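Local coordinates for protein inositol 2-dehydrogenase (Sinorhizobium meliloti, PDB 4HKT) that catalyses the NAD-dependent oxidation of myo-inositol to 2-keto-myo-inositol, the first step of myo-inositol breakdown toward acetyl-CoA, at residues R123-H128 with I301-N306. Numbering follows the deposited sequence.
Sequences RRFDPH and IAPSGN. With EDO (1,2-ethanediol), chain S.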
loop_
_atom_site.group_PDB
_atom_site.type_symbol
_atom_site.label_atom_id
_atom_site.label_comp_id
_atom_site.label_asym_id
_atom_site.label_seq_id
_atom_site.Cartn_x
_atom_site.Cartn_y
_atom_site.Cartn_z
ATOM N N ARG B 123 -5.317 17.945 16.072
ATOM C CA ARG B 123 -4.901 16.608 15.687
ATOM C C ARG B 123 -5.510 15.546 16.556
ATOM O O ARG B 123 -5.718 14.433 16.104
ATOM C CB ARG B 123 -3.378 16.490 15.599
ATOM C CG ARG B 123 -2.821 17.430 14.559
ATOM C CD ARG B 123 -1.311 17.354 14.484
ATOM N NE ARG B 123 -0.790 18.533 13.803
ATOM C CZ ARG B 123 0.504 18.801 13.627
ATOM N NH1 ARG B 123 1.435 17.971 14.096
ATOM N NH2 ARG B 123 0.878 19.905 12.975
ATOM N N ARG B 124 -5.863 15.887 17.773
ATOM C CA ARG B 124 -6.547 14.946 18.618
ATOM C C ARG B 124 -7.971 14.564 18.100
ATOM O O ARG B 124 -8.542 13.601 18.598
ATOM C CB ARG B 124 -6.693 15.507 20.013
ATOM C CG ARG B 124 -5.442 15.623 20.835
ATOM C CD ARG B 124 -5.854 15.995 22.223
ATOM N NE ARG B 124 -4.704 16.137 23.074
ATOM C CZ ARG B 124 -4.666 15.753 24.333
ATOM N NH1 ARG B 124 -5.745 15.203 24.924
ATOM N NH2 ARG B 124 -3.545 15.932 25.018
ATOM N N PHE B 125 -8.528 15.347 17.161
ATOM C CA PHE B 125 -9.885 15.136 16.617
ATOM C C PHE B 125 -9.887 14.584 15.187
ATOM O O PHE B 125 -10.953 14.382 14.583
ATOM C CB PHE B 125 -10.686 16.455 16.696
ATOM C CG PHE B 125 -10.920 16.914 18.087
ATOM C CD1 PHE B 125 -11.839 16.275 18.878
ATOM C CD2 PHE B 125 -10.182 17.958 18.633
ATOM C CE1 PHE B 125 -12.055 16.675 20.191
ATOM C CE2 PHE B 125 -10.402 18.370 19.927
ATOM C CZ PHE B 125 -11.331 17.720 20.721
ATOM N N ASP B 126 -8.694 14.358 14.631
ATOM C CA ASP B 126 -8.557 13.732 13.317
ATOM C C ASP B 126 -9.109 12.300 13.371
ATOM O O ASP B 126 -8.772 11.546 14.305
ATOM C CB ASP B 126 -7.081 13.679 12.902
ATOM C CG ASP B 126 -6.897 13.044 11.565
ATOM O OD1 ASP B 126 -7.488 13.580 10.568
ATOM O OD2 ASP B 126 -6.252 11.961 11.517
ATOM N N PRO B 127 -9.939 11.904 12.376
ATOM C CA PRO B 127 -10.522 10.550 12.482
ATOM C C PRO B 127 -9.480 9.435 12.485
ATOM O O PRO B 127 -9.653 8.448 13.188
ATOM C CB PRO B 127 -11.423 10.434 11.247
ATOM C CG PRO B 127 -11.593 11.808 10.733
ATOM C CD PRO B 127 -10.373 12.595 11.156
ATOM N N HIS B 128 -8.377 9.625 11.768
ATOM C CA HIS B 128 -7.318 8.609 11.700
ATOM C C HIS B 128 -6.527 8.526 12.981
ATOM O O HIS B 128 -6.321 7.439 13.539
ATOM C CB HIS B 128 -6.420 8.886 10.484
ATOM C CG HIS B 128 -7.208 9.334 9.304
ATOM N ND1 HIS B 128 -7.946 8.455 8.546
ATOM C CD2 HIS B 128 -7.488 10.569 8.828
ATOM C CE1 HIS B 128 -8.591 9.121 7.606
ATOM N NE2 HIS B 128 -8.358 10.410 7.777
ATOM N N ILE B 301 -13.245 19.145 29.512
ATOM C CA ILE B 301 -12.759 19.456 28.161
ATOM C C ILE B 301 -11.407 18.790 27.968
ATOM O O ILE B 301 -10.591 18.779 28.889
ATOM C CB ILE B 301 -12.646 20.990 27.965
ATOM C CG1 ILE B 301 -14.049 21.592 27.941
ATOM C CG2 ILE B 301 -11.880 21.355 26.691
ATOM C CD1 ILE B 301 -14.121 23.087 27.667
ATOM N N ALA B 302 -11.206 18.227 26.776
ATOM C CA ALA B 302 -9.893 17.807 26.280
ATOM C C ALA B 302 -9.836 18.167 24.804
ATOM O O ALA B 302 -10.768 17.886 24.087
ATOM C CB ALA B 302 -9.691 16.310 26.451
ATOM N N PRO B 303 -8.761 18.808 24.336
ATOM C CA PRO B 303 -7.591 19.344 25.017
ATOM C C PRO B 303 -7.914 20.584 25.878
ATOM O O PRO B 303 -8.550 21.526 25.430
ATOM C CB PRO B 303 -6.645 19.687 23.872
ATOM C CG PRO B 303 -7.489 19.812 22.681
ATOM C CD PRO B 303 -8.796 19.173 22.914
ATOM N N SER B 304 -7.527 20.516 27.123
ATOM C CA SER B 304 -7.765 21.553 28.085
ATOM C C SER B 304 -6.629 22.594 28.086
ATOM O O SER B 304 -5.603 22.453 27.413
ATOM C CB SER B 304 -7.788 20.913 29.448
ATOM O OG SER B 304 -6.477 20.406 29.779
ATOM N N GLY B 305 -6.813 23.591 28.928
ATOM C CA GLY B 305 -5.772 24.524 29.279
ATOM C C GLY B 305 -4.533 23.832 29.772
ATOM O O GLY B 305 -3.434 24.171 29.346
ATOM N N ASN B 306 -4.685 22.875 30.680
ATOM C CA ASN B 306 -3.518 22.167 31.176
ATOM C C ASN B 306 -2.796 21.421 30.062
ATOM O O ASN B 306 -1.564 21.305 30.087
ATOM C CB ASN B 306 -3.868 21.222 32.324
ATOM C CG ASN B 306 -2.623 20.641 32.979
ATOM O OD1 ASN B 306 -1.800 21.381 33.555
ATOM N ND2 ASN B 306 -2.415 19.323 32.811
HETATM C C1 EDO S . -4.028 12.204 27.739
HETATM O O1 EDO S . -4.965 12.076 26.660
HETATM C C2 EDO S . -3.156 13.457 27.559
HETATM O O2 EDO S . -3.961 14.626 27.286
#
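Pro303 lays its pyrrolidine ring against two consecutive side chains of the 3-10 turn, Arg124 and Phe125, an example of a cis-proline touching an aromatic ring with one ring carbon and an arginine with another. Its CD meets the far end of the Phe125 ring, with CE2 of Phe125 3.5 Å from CD of Pro303. The carbonyl O of Ala302, part of the cis peptide bond to Pro303, lies at the edge of that same ring, near its plane and 3.4 Å from Phe125 CZ. At the neighbouring corner Pro303 slides past Arg124: its CB stands 4.1 Å from Arg124 CD and covers one face of the guanidinium, offset toward the rim. Because the arginine is extended through CG, CD and NE (chi2 -171°, chi3 -180°), CD and NE pass beside that carbon and the NH1 and NH2 edge reaches an ethanediol, probably from the crystallisation liquor. Its O2 lies in the guanidinium plane, hydrogen-bonded to Arg124 NH2 at 2.7 Å and weakly to NH1. A salt bridge from NH2 to Asp178 ties the arginine to helix 168-184. Phe125 also packs on helix 281-297, while Pro303, two residues ahead of helix 305-324, is joined by backbone hydrogen bonds to Val119 of strand 117-120, an edge strand of the Rossmann sheet within this chain.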